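Local coordinates for protein inorganic pyrophosphatase (Shewanella sp. AS-11, PDB 6LL8) that probably hydrolyses diphosphate to two phosphate ions, using divalent metal ions such as manganese or magnesium held in its active site, at residues V120-Y125 against I161-A166; V179-F184 against E219-A224; L198-F203 against A238-E243; D289-L292 against Q297-P300. One frame throughout, in Å; residues are numbered along the deposited sequence.

How the contacts relate
Contact 1 lies in the N-terminal DHH part of the chain, while contacts 3 and 4 belong to the C-terminal part with the mixed sheet; contacts 1 and 3 are on opposite sides of the chain's centre, about 34 Å apart between centres. Contact 2 reaches closest to the metals, with the Glu219 side chain about 5 Å from a magnesium ion. Contacts 2 and 3 alternate along the chain and touch at Glu219 OE1 and Asp202 OD2, 4.2 Å apart, two acidic groups paired with Lys187 and Arg294 respectively. Contact 4 comes within about 5 Å of contact 2, nearest atoms. The side chain of Val298 is about 8 Å from the bound imidodiphosphoric acid.

Contact 1 of 4, residues V120-Y125 against I161-A166; sequences VIKMMY and IRCVEA
Helices 117-128 and 158-171 come nearest at Lys122 and Cys163, whose CA atoms are 7.3 Å apart. Helix 117-128 packs on the parallel sheet of the DHH fold through Val93, and helix 158-171 lies beside it; the contact is a small one, about 121 Å² of buried surface carried by three residues. The aliphatic stem of Lys122 passes alongside the cysteine sulfur. In the conformer described here, one of two modelled for Cys163, SG lies 3.4 Å from Lys122 CB and 3.5 Å from Lys122 CG. The sulfur is swung anti to the backbone N of its own residue (chi1 -170°), which carries it out from helix 158-171 to the foot of the lysine chain. Beyond CG that chain bends once (chi2 -81°) and then runs straight, taking the ammonium end on toward the next turn of the facing helix. Its charge is answered within its own helix, where NZ forms a salt bridge with Asp126 OD1 one turn further on. Helix 134-147 also flanks the pair, with Met140 against Lys122 and Ile144 against Cys163. This is structural packing away from the catalytic metals; the Cys163 side chain is about 13 Å from a magnesium ion. At the margin of the contact, the Ala166 CB methyl is 4.4 Å from Lys122 NZ.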
# COMPACT_ATOMS: atom_id res chain seq x y z
N VAL A 120 6.65 2.84 11.68
CA VAL A 120 5.88 3.11 12.92
C VAL A 120 5.85 1.84 13.78
O VAL A 120 5.98 1.92 15.01
CB VAL A 120 4.48 3.61 12.58
CG1 VAL A 120 3.78 4.04 13.88
CG2 VAL A 120 4.50 4.75 11.59
N ILE A 121 5.67 0.66 13.20
CA ILE A 121 5.70 -0.57 14.01
C ILE A 121 7.05 -0.71 14.69
O ILE A 121 7.09 -1.12 15.84
CB ILE A 121 5.31 -1.77 13.13
CG1 ILE A 121 3.87 -1.61 12.64
CG2 ILE A 121 5.49 -3.06 13.90
CD1 ILE A 121 3.46 -2.61 11.57
N LYS A 122 8.15 -0.34 14.04
CA LYS A 122 9.46 -0.40 14.72
C LYS A 122 9.43 0.53 15.92
O LYS A 122 9.96 0.16 16.98
CB LYS A 122 10.56 -0.07 13.71
CG LYS A 122 11.93 -0.55 14.10
CD LYS A 122 12.66 0.25 15.04
CE LYS A 122 14.06 -0.34 15.24
NZ LYS A 122 14.78 0.54 16.15
N MET A 123 8.84 1.70 15.80
CA MET A 123 8.70 2.62 16.95
C MET A 123 7.92 1.95 18.07
O MET A 123 8.22 2.19 19.25
CB MET A 123 7.98 3.91 16.57
CG MET A 123 8.76 4.80 15.64
SD MET A 123 7.65 6.12 15.07
CE MET A 123 8.71 6.97 13.91
N MET A 124 6.94 1.13 17.73
CA MET A 124 6.19 0.40 18.77
C MET A 124 7.07 -0.63 19.47
O MET A 124 7.05 -0.74 20.71
CB MET A 124 4.96 -0.25 18.14
CG MET A 124 4.01 0.73 17.54
SD MET A 124 2.62 -0.02 16.64
CE MET A 124 1.64 -0.60 18.00
N TYR A 125 7.88 -1.37 18.73
CA TYR A 125 8.82 -2.31 19.37
C TYR A 125 9.73 -1.54 20.32
O TYR A 125 9.99 -2.02 21.43
CB TYR A 125 9.69 -3.05 18.36
CG TYR A 125 9.06 -4.26 17.73
CD1 TYR A 125 8.28 -4.19 16.58
CD2 TYR A 125 9.38 -5.51 18.22
CE1 TYR A 125 7.77 -5.34 16.00
CE2 TYR A 125 8.87 -6.66 17.65
CZ TYR A 125 8.07 -6.58 16.51
OH TYR A 125 7.60 -7.75 15.95
N ILE A 161 14.83 5.83 6.90
CA ILE A 161 16.21 5.45 6.55
C ILE A 161 16.88 4.85 7.78
O ILE A 161 17.50 3.77 7.69
CB ILE A 161 16.98 6.63 5.98
CG1 ILE A 161 16.35 7.08 4.67
CG2 ILE A 161 18.44 6.24 5.79
CD1 ILE A 161 16.89 8.36 4.10
N ARG A 162 16.78 5.53 8.92
CA ARG A 162 17.40 5.02 10.16
C ARG A 162 16.79 3.67 10.51
O ARG A 162 17.51 2.77 10.97
CB ARG A 162 17.18 6.01 11.29
CG ARG A 162 17.95 7.32 11.16
CD ARG A 162 17.91 8.15 12.44
NE ARG A 162 16.54 8.28 12.95
CZ ARG A 162 15.74 9.34 12.81
NH1 ARG A 162 16.18 10.44 12.22
NH2 ARG A 162 14.52 9.32 13.31
N CYS A 163 15.49 3.51 10.31
CA CYS A 163 14.83 2.24 10.61
C CYS A 163 15.39 1.12 9.71
O CYS A 163 15.71 0.03 10.20
CB CYS A 163 13.35 2.52 10.47
SG CYS A 163 12.40 1.15 11.10
N VAL A 164 15.49 1.38 8.42
CA VAL A 164 16.05 0.36 7.50
C VAL A 164 17.48 0.00 7.95
O VAL A 164 17.83 -1.18 7.94
CB VAL A 164 16.00 0.81 6.04
CG1 VAL A 164 16.92 -0.03 5.16
CG2 VAL A 164 14.58 0.75 5.53
N GLU A 165 18.29 1.00 8.27
CA GLU A 165 19.68 0.71 8.67
C GLU A 165 19.68 -0.19 9.91
O GLU A 165 20.47 -1.15 9.99
CB GLU A 165 20.42 2.03 8.90
CG GLU A 165 20.69 2.78 7.61
CD GLU A 165 21.23 4.19 7.77
OE1 GLU A 165 21.13 4.73 8.89
OE2 GLU A 165 21.65 4.75 6.74
N ALA A 166 18.86 0.14 10.91
CA ALA A 166 18.83 -0.64 12.17
C ALA A 166 18.31 -2.05 11.90
O ALA A 166 18.86 -3.05 12.40
CB ALA A 166 17.97 0.05 13.19

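Contact 2 of 4, residues V179-F184 against E219-A224; sequences VGMDMF and EVIDLA
Helix 176-187, which packs against helix 134-147 through Val179 and Met183, here meets the end of strand 211-220 in the mixed sheet of the C-terminal part, beside the metal-bearing cleft. Across the contact Phe184 faces Glu219, and Phe184 and Met181 together receive Ile221. The phenyl ring of Phe184 turns an edge to the glutamate: CE1 is 3.9 Å from Glu219 CD and about equally far from both carboxylate oxygens, so this corner of the ring sits over the flat of the carboxylate. The two planes stand 85° apart, while Glu219 CB lies in the plane of the ring at its rim. With CG anti to the carbonyl carbon (chi1 -63°), the extended Glu219 chain is carried past the ring, and its OE1 forms a salt bridge with Lys187 NZ, at the end of helix 176-187. A magnesium ion is only about 5 Å from the Glu219 side chain.

Ile221 makes the apolar half of the contact, in one of its two modelled conformers. Its CD1 methyl lies 3.8 Å from Met181 SD and 3.9 Å from Phe184 C, while CG1 is 4.3 Å from Phe184 CB. Ser188 OG ties the backbones together as well, being hydrogen-bonded to both Phe184 O and Ile221 N. Just beyond the strand, Asp222 forms an Asx turn: its OD1 accepts a hydrogen bond from Ala224 N at 3.0 Å, with an N-H...O angle of 162°, the donor lying above the carboxylate plane.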
# COMPACT_ATOMS: atom_id res chain seq x y z
N VAL A 179 18.66 -5.37 -2.02
CA VAL A 179 17.40 -6.06 -1.72
C VAL A 179 16.25 -5.19 -2.26
O VAL A 179 15.33 -5.73 -2.87
CB VAL A 179 17.25 -6.38 -0.23
CG1 VAL A 179 15.90 -7.02 0.05
CG2 VAL A 179 18.38 -7.29 0.24
N GLY A 180 16.32 -3.88 -2.05
CA GLY A 180 15.33 -2.94 -2.59
C GLY A 180 15.20 -3.12 -4.08
O GLY A 180 14.08 -3.25 -4.61
N MET A 181 16.32 -3.10 -4.80
CA MET A 181 16.26 -3.22 -6.26
C MET A 181 15.70 -4.58 -6.65
O MET A 181 14.94 -4.66 -7.61
CB MET A 181 17.63 -2.95 -6.86
CG MET A 181 17.56 -2.84 -8.37
SD MET A 181 16.47 -1.52 -8.98
CE MET A 181 17.31 -0.08 -8.35
N ASP A 182 16.07 -5.64 -5.94
CA ASP A 182 15.52 -6.98 -6.23
C ASP A 182 14.00 -6.92 -6.23
O ASP A 182 13.33 -7.52 -7.09
CB ASP A 182 15.97 -8.01 -5.22
CG ASP A 182 17.40 -8.47 -5.36
OD1 ASP A 182 18.02 -8.09 -6.33
OD2 ASP A 182 17.85 -9.10 -4.40
N MET A 183 13.42 -6.29 -5.23
CA MET A 183 11.95 -6.22 -5.11
C MET A 183 11.35 -5.53 -6.32
O MET A 183 10.28 -5.98 -6.81
CB MET A 183 11.56 -5.50 -3.83
CG MET A 183 11.78 -6.40 -2.59
SD MET A 183 11.20 -5.62 -1.08
CE MET A 183 12.42 -4.32 -0.93
N PHE A 184 11.96 -4.46 -6.78
CA PHE A 184 11.44 -3.75 -7.97
C PHE A 184 11.70 -4.53 -9.26
O PHE A 184 10.89 -4.41 -10.18
CB PHE A 184 11.89 -2.30 -7.99
CG PHE A 184 11.16 -1.48 -6.95
CD1 PHE A 184 9.89 -1.01 -7.21
CD2 PHE A 184 11.70 -1.29 -5.69
CE1 PHE A 184 9.18 -0.35 -6.21
CE2 PHE A 184 10.99 -0.61 -4.72
CZ PHE A 184 9.72 -0.16 -4.97
N GLU A 219 4.50 -0.04 -10.27
CA GLU A 219 5.88 0.45 -10.17
C GLU A 219 6.82 -0.54 -10.83
O GLU A 219 6.79 -1.74 -10.53
CB GLU A 219 6.30 0.57 -8.71
CG GLU A 219 5.52 1.57 -7.86
CD GLU A 219 5.64 1.20 -6.39
OE1 GLU A 219 5.27 0.04 -6.05
OE2 GLU A 219 6.13 2.01 -5.62
N VAL A 220 7.62 -0.03 -11.74
CA VAL A 220 8.56 -0.86 -12.52
C VAL A 220 9.86 -0.10 -12.72
O VAL A 220 9.91 1.12 -12.53
CB VAL A 220 7.94 -1.26 -13.88
CG1 VAL A 220 6.67 -2.06 -13.72
CG2 VAL A 220 7.72 -0.05 -14.76
N ILE A 221 10.87 -0.79 -13.20
CA ILE A 221 12.19 -0.19 -13.49
C ILE A 221 12.22 0.51 -14.85
O ILE A 221 13.03 1.41 -15.01
CB ILE A 221 13.25 -1.29 -13.40
CG1 ILE A 221 13.45 -1.68 -11.94
CG2 ILE A 221 14.53 -0.82 -14.07
CD1 ILE A 221 14.22 -2.95 -11.75
N ASP A 222 11.35 0.10 -15.77
CA ASP A 222 11.34 0.59 -17.16
C ASP A 222 9.92 0.57 -17.71
O ASP A 222 9.37 -0.52 -17.91
CB ASP A 222 12.31 -0.26 -17.99
CG ASP A 222 12.41 0.11 -19.46
OD1 ASP A 222 11.73 1.09 -19.86
OD2 ASP A 222 13.17 -0.59 -20.20
N LEU A 223 9.34 1.74 -17.90
CA LEU A 223 7.99 1.99 -18.46
C LEU A 223 7.76 1.20 -19.76
O LEU A 223 6.57 0.92 -20.08
CB LEU A 223 7.88 3.51 -18.65
CG LEU A 223 6.49 4.12 -18.86
CD1 LEU A 223 5.67 4.07 -17.58
CD2 LEU A 223 6.58 5.56 -19.36
N ALA A 224 8.81 0.95 -20.52
CA ALA A 224 8.63 0.35 -21.86
C ALA A 224 7.99 -1.04 -21.74
O ALA A 224 7.40 -1.49 -22.74
CB ALA A 224 9.93 0.30 -22.61

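Contact 3 of 4, residues L198-F203 against A238-E243; sequences LVMRDF and AKLKVE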
# COMPACT_ATOMS: atom_id res chain seq x y z
N LEU A 198 -3.04 -7.05 -13.72
CA LEU A 198 -2.14 -5.90 -13.52
C LEU A 198 -2.92 -4.71 -12.96
O LEU A 198 -2.44 -4.06 -12.01
CB LEU A 198 -1.47 -5.54 -14.83
CG LEU A 198 -0.48 -6.56 -15.38
CD1 LEU A 198 0.01 -6.13 -16.74
CD2 LEU A 198 0.69 -6.79 -14.43
N VAL A 199 -4.09 -4.40 -13.50
CA VAL A 199 -4.88 -3.27 -13.00
C VAL A 199 -5.14 -3.47 -11.49
O VAL A 199 -5.07 -2.51 -10.74
CB VAL A 199 -6.19 -3.12 -13.80
CG1 VAL A 199 -7.14 -2.14 -13.17
CG2 VAL A 199 -5.90 -2.75 -15.24
N MET A 200 -5.47 -4.69 -11.07
CA MET A 200 -5.88 -4.96 -9.69
C MET A 200 -4.70 -5.26 -8.78
O MET A 200 -4.93 -5.44 -7.59
CB MET A 200 -6.85 -6.14 -9.63
CG MET A 200 -8.15 -5.91 -10.36
SD MET A 200 -9.04 -4.47 -9.86
CE MET A 200 -9.31 -4.87 -8.16
N ARG A 201 -3.49 -5.32 -9.27
CA ARG A 201 -2.36 -5.80 -8.44
C ARG A 201 -2.12 -4.87 -7.24
O ARG A 201 -1.76 -5.38 -6.18
CB ARG A 201 -1.10 -5.88 -9.28
CG ARG A 201 0.14 -6.25 -8.49
CD ARG A 201 1.16 -6.92 -9.33
NE ARG A 201 0.72 -8.26 -9.70
CZ ARG A 201 1.31 -8.97 -10.64
NH1 ARG A 201 2.33 -8.47 -11.31
NH2 ARG A 201 0.84 -10.16 -10.94
N ASP A 202 -2.25 -3.57 -7.44
CA ASP A 202 -1.95 -2.57 -6.40
C ASP A 202 -2.98 -1.48 -6.51
O ASP A 202 -2.65 -0.33 -6.86
CB ASP A 202 -0.53 -2.07 -6.55
CG ASP A 202 -0.04 -1.08 -5.54
OD1 ASP A 202 -0.75 -0.88 -4.54
OD2 ASP A 202 1.11 -0.59 -5.77
N PHE A 203 -4.21 -1.86 -6.27
CA PHE A 203 -5.41 -1.07 -6.56
C PHE A 203 -6.13 -0.73 -5.28
O PHE A 203 -6.28 -1.61 -4.43
CB PHE A 203 -6.31 -1.88 -7.49
CG PHE A 203 -7.59 -1.19 -7.87
CD1 PHE A 203 -8.71 -1.33 -7.08
CD2 PHE A 203 -7.63 -0.39 -9.00
CE1 PHE A 203 -9.89 -0.70 -7.42
CE2 PHE A 203 -8.82 0.27 -9.32
CZ PHE A 203 -9.93 0.11 -8.53
N ALA A 238 -11.72 0.99 -18.31
CA ALA A 238 -13.08 1.43 -18.67
C ALA A 238 -14.08 0.37 -18.20
O ALA A 238 -15.13 0.74 -17.68
CB ALA A 238 -13.19 1.64 -20.15
N LYS A 239 -13.79 -0.91 -18.37
CA LYS A 239 -14.67 -2.00 -17.88
C LYS A 239 -14.76 -1.93 -16.36
O LYS A 239 -15.87 -2.03 -15.83
CB LYS A 239 -14.14 -3.36 -18.33
CG LYS A 239 -14.24 -3.66 -19.81
CD LYS A 239 -13.74 -5.06 -20.17
CE LYS A 239 -13.45 -5.28 -21.64
NZ LYS A 239 -14.66 -5.09 -22.48
N LEU A 240 -13.63 -1.77 -15.68
CA LEU A 240 -13.63 -1.74 -14.21
C LEU A 240 -14.46 -0.57 -13.70
O LEU A 240 -15.15 -0.71 -12.68
CB LEU A 240 -12.18 -1.68 -13.72
CG LEU A 240 -12.00 -1.79 -12.22
CD1 LEU A 240 -12.58 -3.07 -11.65
CD2 LEU A 240 -10.52 -1.71 -11.92
N LYS A 241 -14.41 0.57 -14.37
CA LYS A 241 -15.19 1.76 -14.00
C LYS A 241 -16.67 1.37 -13.95
O LYS A 241 -17.39 1.70 -13.00
CB LYS A 241 -14.92 2.90 -14.98
CG LYS A 241 -15.73 4.15 -14.71
CD LYS A 241 -15.47 5.20 -15.73
CE LYS A 241 -16.30 6.44 -15.52
NZ LYS A 241 -17.74 6.22 -15.79
N VAL A 242 -17.15 0.74 -15.01
CA VAL A 242 -18.58 0.37 -15.13
C VAL A 242 -18.92 -0.70 -14.10
O VAL A 242 -19.94 -0.61 -13.41
CB VAL A 242 -18.89 -0.13 -16.55
CG1 VAL A 242 -20.26 -0.79 -16.61
CG2 VAL A 242 -18.73 1.00 -17.54
N GLU A 243 -18.06 -1.70 -13.97
CA GLU A 243 -18.36 -2.85 -13.09
C GLU A 243 -18.60 -2.38 -11.66
O GLU A 243 -19.46 -2.97 -10.98
CB GLU A 243 -17.22 -3.85 -13.08
CG GLU A 243 -17.09 -4.60 -14.39
CD GLU A 243 -15.79 -5.35 -14.56
OE1 GLU A 243 -15.15 -5.64 -13.53
OE2 GLU A 243 -15.39 -5.63 -15.74
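Leu240 pushes its CD2 methyl into a notch formed by Val199, Met200 and Phe203, and this one atom makes every close approach between 198-203 and 238-243. Val199 CG1 is 3.6 Å from Leu240 CD2, the two side chains running past each other in opposite directions. Met200 crosses more slantwise and brings its SD to 3.7 Å from the same Leu240 CD2. Phe203 comes from the opposite direction, and its CE2, 3.7 Å from Leu240 CD2, meets the methyl obliquely. The reach of the leucine comes from its torsions: CG is anti to the backbone N (chi1 -174°), and CD2 continues the chain away from CA, out of helix 230-243.

Met200 is folded at both of its outer torsions, which lays its sulfur over one face of the Phe203 ring, 4.1 Å above the plane and displaced toward the rim. Sulfur and ring thus pack on each other as well as on the leucine methyl. Around this cluster Val199 also touches Leu233 and Ile237 of helix 230-243, and Met200 reaches Ile11. The contact belongs to the DHHA2 domain, where it fastens the turn between helix 195-199 and strand 203-208 onto helix 230-243. Within that turn Asp202 forms a salt bridge with Arg294, a residue of the imidodiphosphate pocket, while Glu243, less than a turn beyond Leu240, forms one with Arg196 of helix 195-199. Between the two segments the contact is wholly apolar, so it rests on van der Waals packing of one methyl against a valine branch, a thioether sulfur and a ring, not on directed bonds.

Contact 4 of 4, residues D289-L292 against Q297-P300; sequences DGVL and QVVP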
# COMPACT_ATOMS: atom_id res chain seq x y z
N ASP A 289 5.57 14.06 -14.27
CA ASP A 289 6.99 14.10 -13.89
C ASP A 289 7.09 14.12 -12.36
O ASP A 289 6.34 14.87 -11.72
CB ASP A 289 7.64 15.34 -14.50
CG ASP A 289 9.08 15.50 -14.11
OD1 ASP A 289 9.87 14.78 -14.67
OD2 ASP A 289 9.35 16.31 -13.16
N GLY A 290 8.03 13.36 -11.80
CA GLY A 290 8.32 13.39 -10.37
C GLY A 290 7.34 12.58 -9.53
O GLY A 290 7.60 12.43 -8.33
N VAL A 291 6.25 12.06 -10.10
CA VAL A 291 5.23 11.39 -9.28
C VAL A 291 5.60 9.94 -9.08
O VAL A 291 5.65 9.12 -10.03
CB VAL A 291 3.84 11.57 -9.89
CG1 VAL A 291 2.83 10.69 -9.17
CG2 VAL A 291 3.45 13.02 -9.83
N LEU A 292 5.87 9.63 -7.82
CA LEU A 292 6.07 8.24 -7.33
C LEU A 292 4.96 7.82 -6.38
O LEU A 292 4.66 6.62 -6.33
CB LEU A 292 7.43 8.09 -6.63
CG LEU A 292 8.66 8.16 -7.52
CD1 LEU A 292 9.93 8.22 -6.67
CD2 LEU A 292 8.73 6.98 -8.48
N GLN A 297 1.29 12.41 -3.62
CA GLN A 297 1.34 13.18 -4.87
C GLN A 297 0.10 13.00 -5.73
O GLN A 297 -0.05 13.75 -6.69
CB GLN A 297 2.59 12.85 -5.67
CG GLN A 297 3.89 13.20 -4.92
CD GLN A 297 5.08 12.70 -5.68
OE1 GLN A 297 5.34 11.50 -5.77
NE2 GLN A 297 5.81 13.62 -6.30
N VAL A 298 -0.73 12.02 -5.48
CA VAL A 298 -1.90 11.73 -6.33
C VAL A 298 -3.18 12.01 -5.57
O VAL A 298 -4.04 12.77 -6.04
CB VAL A 298 -1.83 10.29 -6.87
CG1 VAL A 298 -3.09 9.91 -7.62
CG2 VAL A 298 -0.62 10.10 -7.76
N VAL A 299 -3.36 11.38 -4.42
CA VAL A 299 -4.63 11.45 -3.67
C VAL A 299 -4.95 12.85 -3.17
O VAL A 299 -6.11 13.27 -3.30
CB VAL A 299 -4.63 10.39 -2.58
CG1 VAL A 299 -5.73 10.58 -1.56
CG2 VAL A 299 -4.75 9.01 -3.21
N PRO A 300 -4.03 13.59 -2.50
CA PRO A 300 -4.46 14.84 -1.87
C PRO A 300 -5.11 15.82 -2.84
O PRO A 300 -6.19 16.36 -2.55
CB PRO A 300 -3.18 15.39 -1.24
CG PRO A 300 -2.37 14.16 -0.97
CD PRO A 300 -2.64 13.26 -2.15
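The carboxamide of Gln297 grips the backbone of loop 290-292 at two points. CG lies anti to the carbonyl carbon (chi1 -62°) and the chain is extended beyond it, which carries the amide out to the loop. Its NE2 donates to Gly290 O at 3.0 Å; that oxygen is close to the amide plane, but the donor stands 52° out of the Gly290 carbonyl plane. From the other corner, Gln297 OE1 accepts a hydrogen bond from Leu292 N at 2.8 Å, the donor tilted from the carbonyl plane, and another from Ser293 N. The stem of Gln297 and the Val291 side chain run past each other in opposite directions, Val291 CG1 being 4.1 Å from Gln297 CB. That same Val291 CG1 meets Val298 CG2 at 3.8 Å, the valines crossing at about a right angle.

With an alanine here in place of Gln297, Gly290 O and the N-H groups of Leu292 and Ser293 would probably lose their shared partner, and the loop would be less firmly tied to the helix. A neutral amide that both donates and accepts thus probably helps to set the chain's path just ahead of Arg294 and Lys295, which line the imidodiphosphate pocket.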